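Local atomic coordinates of dITP/XTP pyrophosphatase (Coxiella burnetii, PDB entry 3TQU), a protein that probably hydrolyses non-canonical purine nucleoside triphosphates such as XTP, dITP and ITP to their monophosphates, releasing diphosphate and clearing them from the nucleotide pool. Residues A[52-57]-A[134-139]; A[6-11]-A[58-63]. All blocks are in the same frame, centred on the assembly; numbering follows the deposited sequence.

Interaction 1: A[52-57]-A[134-139]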
ATOM      1  N   ASN A  52       3.427   2.171  -8.641  1.00  9.85           N
ATOM      2  CA  ASN A  52       2.891   2.508  -9.952  1.00 11.38           C
ATOM      3  C   ASN A  52       1.413   2.879  -9.875  1.00 13.41           C
ATOM      4  O   ASN A  52       0.960   3.815 -10.539  1.00  7.75           O
ATOM      5  CB  ASN A  52       3.123   1.364 -10.941  1.00 11.93           C
ATOM      6  CG  ASN A  52       4.577   1.249 -11.363  1.00 14.68           C
ATOM      7  OD1 ASN A  52       5.279   2.254 -11.486  1.00 17.82           O
ATOM      8  ND2 ASN A  52       5.036   0.021 -11.584  1.00 15.26           N
ATOM      9  N   ALA A  53       0.671   2.150  -9.049  1.00  7.40           N
ATOM     10  CA  ALA A  53      -0.740   2.440  -8.835  1.00 11.73           C
ATOM     11  C   ALA A  53      -0.912   3.865  -8.324  1.00 11.94           C
ATOM     12  O   ALA A  53      -1.784   4.602  -8.787  1.00 12.91           O
ATOM     13  CB  ALA A  53      -1.352   1.441  -7.854  1.00 10.48           C
ATOM     14  N   ILE A  54      -0.067   4.258  -7.375  1.00  8.48           N
ATOM     15  CA  ILE A  54      -0.128   5.612  -6.829  1.00  8.24           C
ATOM     16  C   ILE A  54       0.280   6.652  -7.867  1.00 12.20           C
ATOM     17  O   ILE A  54      -0.379   7.683  -8.015  1.00  9.96           O
ATOM     18  CB  ILE A  54       0.742   5.755  -5.566  1.00 10.07           C
ATOM     19  CG1 ILE A  54       0.086   5.008  -4.403  1.00 10.63           C
ATOM     20  CG2 ILE A  54       0.923   7.214  -5.210  1.00  8.44           C
ATOM     21  CD1 ILE A  54       0.983   4.822  -3.208  1.00 12.40           C
ATOM     22  N   ILE A  55       1.365   6.373  -8.584  1.00 13.32           N
ATOM     23  CA  ILE A  55       1.857   7.285  -9.609  1.00 13.19           C
ATOM     24  C   ILE A  55       0.750   7.636 -10.598  1.00 12.38           C
ATOM     25  O   ILE A  55       0.576   8.796 -10.962  1.00 10.46           O
ATOM     26  CB  ILE A  55       3.060   6.690 -10.371  1.00 14.08           C
ATOM     27  CG1 ILE A  55       4.320   6.735  -9.498  1.00 13.32           C
ATOM     28  CG2 ILE A  55       3.294   7.441 -11.675  1.00 18.45           C
ATOM     29  CD1 ILE A  55       5.535   6.083 -10.138  1.00 10.90           C
ATOM     30  N   LYS A  56      -0.007   6.627 -11.012  1.00 11.83           N
ATOM     31  CA  LYS A  56      -1.025   6.812 -12.038  1.00 16.17           C
ATOM     32  C   LYS A  56      -2.291   7.469 -11.486  1.00 15.38           C
ATOM     33  O   LYS A  56      -2.909   8.296 -12.155  1.00 11.51           O
ATOM     34  CB  LYS A  56      -1.340   5.479 -12.721  1.00 15.42           C
ATOM     35  CG  LYS A  56      -0.130   4.866 -13.425  1.00 14.28           C
ATOM     36  CD  LYS A  56      -0.506   3.651 -14.256  1.00 14.19           C
ATOM     37  CE  LYS A  56      -1.056   2.526 -13.392  1.00 12.10           C
ATOM     38  NZ  LYS A  56      -1.300   1.293 -14.201  1.00 13.07           N
ATOM     39  N   ALA A  57      -2.667   7.112 -10.264  1.00 13.41           N
ATOM     40  CA  ALA A  57      -3.830   7.722  -9.632  1.00 10.47           C
ATOM     41  C   ALA A  57      -3.572   9.188  -9.286  1.00  7.54           C
ATOM     42  O   ALA A  57      -4.428  10.045  -9.504  1.00  8.56           O
ATOM     43  CB  ALA A  57      -4.242   6.937  -8.390  1.00  8.62           C
ATOM     44  N   PRO A 134      -2.061  11.854   1.146  1.00 12.31           N
ATOM     45  CA  PRO A 134      -0.896  11.107   1.631  1.00 13.49           C
ATOM     46  C   PRO A 134      -1.259   9.696   2.086  1.00 15.57           C
ATOM     47  O   PRO A 134      -0.361   8.900   2.377  1.00  8.73           O
ATOM     48  CB  PRO A 134      -0.451  11.933   2.834  1.00 14.54           C
ATOM     49  CG  PRO A 134      -1.737  12.458   3.385  1.00 14.68           C
ATOM     50  CD  PRO A 134      -2.621  12.732   2.189  1.00 11.94           C
ATOM     51  N   ALA A 135      -2.554   9.398   2.145  1.00  6.76           N
ATOM     52  CA  ALA A 135      -3.026   8.124   2.674  1.00 10.55           C
ATOM     53  C   ALA A 135      -4.100   7.512   1.781  1.00 14.20           C
ATOM     54  O   ALA A 135      -5.244   7.320   2.210  1.00 10.83           O
ATOM     55  CB  ALA A 135      -3.555   8.306   4.085  1.00 11.91           C
ATOM     56  N   PRO A 136      -3.734   7.206   0.529  1.00 11.75           N
ATOM     57  CA  PRO A 136      -4.694   6.622  -0.407  1.00 11.15           C
ATOM     58  C   PRO A 136      -5.181   5.271   0.094  1.00 11.76           C
ATOM     59  O   PRO A 136      -4.461   4.586   0.825  1.00 13.03           O
ATOM     60  CB  PRO A 136      -3.867   6.438  -1.685  1.00  9.19           C
ATOM     61  CG  PRO A 136      -2.453   6.349  -1.212  1.00 12.10           C
ATOM     62  CD  PRO A 136      -2.380   7.290  -0.048  1.00 12.02           C
ATOM     63  N   LEU A 137      -6.402   4.904  -0.276  1.00 10.51           N
ATOM     64  CA  LEU A 137      -6.878   3.557  -0.023  1.00 10.92           C
ATOM     65  C   LEU A 137      -6.061   2.607  -0.881  1.00 11.59           C
ATOM     66  O   LEU A 137      -5.941   2.810  -2.089  1.00 12.49           O
ATOM     67  CB  LEU A 137      -8.354   3.435  -0.391  1.00 13.83           C
ATOM     68  CG  LEU A 137      -8.958   2.031  -0.316  1.00 16.09           C
ATOM     69  CD1 LEU A 137      -8.871   1.481   1.102  1.00 20.42           C
ATOM     70  CD2 LEU A 137     -10.396   2.055  -0.799  1.00 12.88           C
ATOM     71  N   ILE A 138      -5.490   1.580  -0.262  1.00  8.20           N
ATOM     72  CA  ILE A 138      -4.728   0.581  -0.998  1.00  7.64           C
ATOM     73  C   ILE A 138      -5.394  -0.781  -0.853  1.00 14.99           C
ATOM     74  O   ILE A 138      -5.570  -1.275   0.260  1.00 15.17           O
ATOM     75  CB  ILE A 138      -3.277   0.477  -0.487  1.00 10.53           C
ATOM     76  CG1 ILE A 138      -2.579   1.841  -0.561  1.00 13.32           C
ATOM     77  CG2 ILE A 138      -2.506  -0.579  -1.272  1.00 12.07           C
ATOM     78  CD1 ILE A 138      -2.478   2.408  -1.961  1.00 14.19           C
ATOM     79  N   CYS A 139      -5.776  -1.375  -1.978  1.00 13.27           N
ATOM     80  CA  CYS A 139      -6.342  -2.718  -1.981  1.00 17.73           C
ATOM     81  C   CYS A 139      -5.380  -3.655  -2.694  1.00 18.73           C
ATOM     82  O   CYS A 139      -5.003  -3.408  -3.837  1.00 21.43           O
ATOM     83  CB  CYS A 139      -7.699  -2.730  -2.683  1.00 18.56           C
ATOM     84  SG  CYS A 139      -8.922  -1.644  -1.924  1.00 17.60           S
TER

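Interaction 2: A[6-11]-A[58-63]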
ATOM      1  N   GLU A   6     -18.178  11.233  -8.281  1.00 23.35           N
ATOM      2  CA  GLU A   6     -17.423  11.033  -9.513  1.00 19.87           C
ATOM      3  C   GLU A   6     -15.972  10.656  -9.226  1.00 16.58           C
ATOM      4  O   GLU A   6     -15.256  11.390  -8.545  1.00 13.87           O
ATOM      5  CB  GLU A   6     -17.464  12.294 -10.378  1.00 24.99           C
ATOM      6  CG  GLU A   6     -18.832  12.622 -10.950  1.00 27.18           C
ATOM      7  CD  GLU A   6     -18.797  13.827 -11.871  1.00 30.26           C
ATOM      8  OE1 GLU A   6     -18.103  14.813 -11.542  1.00 31.51           O
ATOM      9  OE2 GLU A   6     -19.456  13.785 -12.931  1.00 33.06           O
ATOM     10  N   ILE A   7     -15.544   9.510  -9.747  1.00 11.79           N
ATOM     11  CA  ILE A   7     -14.158   9.083  -9.593  1.00 12.85           C
ATOM     12  C   ILE A   7     -13.533   8.806 -10.955  1.00 12.90           C
ATOM     13  O   ILE A   7     -14.117   8.116 -11.783  1.00 15.36           O
ATOM     14  CB  ILE A   7     -14.043   7.828  -8.705  1.00 16.70           C
ATOM     15  CG1 ILE A   7     -14.690   8.074  -7.339  1.00 20.05           C
ATOM     16  CG2 ILE A   7     -12.584   7.431  -8.524  1.00 13.91           C
ATOM     17  CD1 ILE A   7     -14.718   6.849  -6.446  1.00 22.96           C
ATOM     18  N   VAL A   8     -12.346   9.355 -11.182  1.00 14.70           N
ATOM     19  CA  VAL A   8     -11.648   9.160 -12.447  1.00 12.50           C
ATOM     20  C   VAL A   8     -10.886   7.843 -12.452  1.00 12.19           C
ATOM     21  O   VAL A   8     -10.180   7.522 -11.497  1.00 11.71           O
ATOM     22  CB  VAL A   8     -10.657  10.309 -12.731  1.00 15.75           C
ATOM     23  CG1 VAL A   8      -9.811   9.990 -13.957  1.00 16.12           C
ATOM     24  CG2 VAL A   8     -11.402  11.621 -12.918  1.00 15.56           C
ATOM     25  N   LEU A   9     -11.041   7.085 -13.532  1.00 11.60           N
ATOM     26  CA  LEU A   9     -10.303   5.847 -13.727  1.00 12.15           C
ATOM     27  C   LEU A   9      -9.110   6.127 -14.632  1.00 14.25           C
ATOM     28  O   LEU A   9      -9.277   6.585 -15.761  1.00 14.20           O
ATOM     29  CB  LEU A   9     -11.208   4.793 -14.372  1.00 14.73           C
ATOM     30  CG  LEU A   9     -10.758   3.330 -14.287  1.00 18.03           C
ATOM     31  CD1 LEU A   9     -10.791   2.842 -12.844  1.00 17.28           C
ATOM     32  CD2 LEU A   9     -11.641   2.450 -15.160  1.00 19.06           C
ATOM     33  N   ALA A  10      -7.905   5.855 -14.140  1.00 11.30           N
ATOM     34  CA  ALA A  10      -6.697   6.155 -14.902  1.00 15.08           C
ATOM     35  C   ALA A  10      -6.533   5.248 -16.125  1.00 19.20           C
ATOM     36  O   ALA A  10      -5.900   5.627 -17.109  1.00 24.69           O
ATOM     37  CB  ALA A  10      -5.469   6.073 -14.002  1.00 16.75           C
ATOM     38  N   SER A  11      -7.121   4.059 -16.066  1.00 18.74           N
ATOM     39  CA  SER A  11      -6.947   3.057 -17.116  1.00 16.12           C
ATOM     40  C   SER A  11      -7.715   3.361 -18.407  1.00 14.29           C
ATOM     41  O   SER A  11      -8.806   3.924 -18.378  1.00 13.86           O
ATOM     42  CB  SER A  11      -7.360   1.683 -16.587  1.00 18.32           C
ATOM     43  OG  SER A  11      -7.223   0.692 -17.587  1.00 21.24           O
ATOM     44  N   ARG A  58      -2.390   9.479  -8.751  1.00  9.94           N
ATOM     45  CA  ARG A  58      -2.048  10.851  -8.398  1.00 12.27           C
ATOM     46  C   ARG A  58      -2.035  11.745  -9.630  1.00 11.28           C
ATOM     47  O   ARG A  58      -2.464  12.898  -9.576  1.00 11.18           O
ATOM     48  CB  ARG A  58      -0.694  10.931  -7.698  1.00 13.35           C
ATOM     49  CG  ARG A  58      -0.321  12.358  -7.316  1.00 17.12           C
ATOM     50  CD  ARG A  58       1.176  12.552  -7.154  1.00 23.64           C
ATOM     51  NE  ARG A  58       1.735  11.773  -6.056  1.00 25.79           N
ATOM     52  CZ  ARG A  58       2.605  10.784  -6.220  1.00 25.99           C
ATOM     53  NH1 ARG A  58       3.008  10.455  -7.437  1.00 29.70           N
ATOM     54  NH2 ARG A  58       3.070  10.124  -5.174  1.00 22.02           N
ATOM     55  N   HIS A  59      -1.527  11.206 -10.734  1.00 11.93           N
ATOM     56  CA  HIS A  59      -1.475  11.931 -11.998  1.00 14.75           C
ATOM     57  C   HIS A  59      -2.880  12.294 -12.460  1.00 17.22           C
ATOM     58  O   HIS A  59      -3.166  13.453 -12.767  1.00 20.22           O
ATOM     59  CB  HIS A  59      -0.771  11.083 -13.060  1.00 15.08           C
ATOM     60  CG  HIS A  59      -0.744  11.709 -14.419  1.00 20.73           C
ATOM     61  ND1 HIS A  59      -0.103  12.901 -14.678  1.00 18.72           N
ATOM     62  CD2 HIS A  59      -1.268  11.299 -15.598  1.00 20.45           C
ATOM     63  CE1 HIS A  59      -0.237  13.201 -15.958  1.00 22.72           C
ATOM     64  NE2 HIS A  59      -0.941  12.246 -16.538  1.00 22.93           N
ATOM     65  N   ALA A  60      -3.756  11.295 -12.501  1.00 13.64           N
ATOM     66  CA  ALA A  60      -5.130  11.504 -12.938  1.00 11.74           C
ATOM     67  C   ALA A  60      -5.846  12.530 -12.062  1.00 11.08           C
ATOM     68  O   ALA A  60      -6.570  13.395 -12.566  1.00 13.65           O
ATOM     69  CB  ALA A  60      -5.888  10.183 -12.952  1.00 16.11           C
ATOM     70  N   ALA A  61      -5.641  12.434 -10.751  1.00 11.55           N
ATOM     71  CA  ALA A  61      -6.282  13.346  -9.808  1.00 10.77           C
ATOM     72  C   ALA A  61      -5.769  14.769  -9.985  1.00 12.31           C
ATOM     73  O   ALA A  61      -6.531  15.733  -9.912  1.00 12.16           O
ATOM     74  CB  ALA A  61      -6.049  12.879  -8.371  1.00  7.51           C
ATOM     75  N   LYS A  62      -4.466  14.887 -10.208  1.00 15.00           N
ATOM     76  CA  LYS A  62      -3.833  16.182 -10.396  1.00 15.57           C
ATOM     77  C   LYS A  62      -4.430  16.912 -11.595  1.00 13.40           C
ATOM     78  O   LYS A  62      -4.781  18.089 -11.510  1.00 15.23           O
ATOM     79  CB  LYS A  62      -2.328  16.004 -10.591  1.00 19.12           C
ATOM     80  CG  LYS A  62      -1.551  17.304 -10.651  1.00 24.35           C
ATOM     81  CD  LYS A  62      -0.093  17.045 -10.989  1.00 28.50           C
ATOM     82  CE  LYS A  62       0.724  18.321 -10.909  1.00 33.79           C
ATOM     83  NZ  LYS A  62       0.710  18.882  -9.532  1.00 37.59           N
ATOM     84  N   GLN A  63      -4.550  16.207 -12.714  1.00 16.00           N
ATOM     85  CA  GLN A  63      -5.011  16.824 -13.953  1.00 19.33           C
ATOM     86  C   GLN A  63      -6.513  17.106 -13.973  1.00 20.54           C
ATOM     87  O   GLN A  63      -6.954  18.091 -14.568  1.00 24.88           O
ATOM     88  CB  GLN A  63      -4.628  15.955 -15.153  1.00 22.20           C
ATOM     89  CG  GLN A  63      -3.169  15.566 -15.177  1.00 26.18           C
ATOM     90  CD  GLN A  63      -2.255  16.754 -14.956  1.00 30.69           C
ATOM     91  OE1 GLN A  63      -1.310  16.684 -14.170  1.00 33.59           O
ATOM     92  NE2 GLN A  63      -2.529  17.851 -15.652  1.00 28.28           N
TER

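Interaction 1: A[52-57]-A[134-139]
Ile-54 of helix 49-64 reaches over to Pro-136 and Ile-138, which stand two residues apart where strand 137-147 begins. Ala-53 and Ala-57 of the same helix pack on Ala-126 and Met-128 of strand 118-128, the neighbouring strand in the sheet, and Ile-54 adds the contact with Pro-136 and Ile-138. Its CG1 is turned anti to the carbonyl carbon (chi1 -72°) and CD1 continues in extended form (chi2 167°), which carries CD1 out from the helix to the Pro-136 ring.

The closer part is a small apolar patch at the end of this arm, and even here the packing is light. Ile-54 CD1 meets CG of the Pro-136 ring at 4.3 Å, while Ile-54 CG1 lies 4.4 Å from Ile-138 CD1. On the strand side the two partners also touch each other, Pro-136 CG being 4.0 Å from Ile-138 CD1, so they offer a continuous surface. The second subunit of the homodimer closes over the patch, with its Val-50 against Ile-54 and its Thr-48 against Pro-136.

Away from this patch the two segments diverge. Ala-53 CB stays 6.1 Å from Ile-138 CD1, the partly exposed Ala-135 packs on His-122 of the second subunit, and Leu-137 turns to Leu-193 and Val-196 of helix 185-199. The polar side chains of 52-57, Asn-52 and Lys-56, are engaged with the metal site: Asn-52 ND2 bonds to Asp-72 OD2, and Lys-56 NZ to Glu-44 OE2, Asp-72 and Glu-44 being calcium ligands.

Between the segments themselves there are only aliphatic carbons at ordinary packing distance. Their association therefore rests on burial and dispersion rather than on directed bonds, and the same apolar patch is shared with the dimer interface.

Interaction 2: A[6-11]-A[58-63]
The methyl group of Ala-60, on the inner side of helix 49-64, points at strand 5-9 and meets two side chains that come from different directions. Val-8 near the end of the strand and Ala-10 just beyond it both direct their CB atoms toward the helix. Val-8 uses one branch: with CG1 anti to the backbone N (chi1 172°), this methyl lies 4.1 Å from Ala-60 CB, whereas CG2 stands farther off, 5.7 Å from that atom. Ala-60 CB is directed, at a slant, against the flank of the Ala-10 methyl, with Ala-10 CB 4.3 Å away. Seen from Ala-60 CB, the lines to Val-8 CG1 and Ala-10 CB stand nearly at a right angle (about 89°).

Small side chains bring the backbones close, the CA atoms of Ala-10 and Ala-60 being 5.9 Å apart. Ala-68 and Gln-34 also pack on Ala-60, while Leu-9 points away to Leu-17 of helix 14-23.

Strand 5-9 lies between the parallel strands 29-33 and 68-77, which helix 49-64 connects. The arrangement is that of a beta-alpha-beta crossover, here passing over the strand that lies between the two it connects, within the alpha/beta sheet of the HAM1 fold.

Interactions 1 and 2 use successive turns of helix 49-64, and their centres are 11 Å apart. They join it to different parts of one mixed sheet: 6-11 belongs to its parallel portion, 134-139 to its antiparallel portion beside the second subunit. They meet directly where Lys-56 O packs on Ala-10 CB at 3.9 Å. Both lie near the metal site without entering it, the side chains of Ile-54 and Ala-10 being about 12 Å and 11 Å from the bound calcium ion. The helix itself reaches the site through Asn-52 and Lys-56, and Ala-10 directly precedes Ser-11, which probably begins a substrate-binding run through Lys-16.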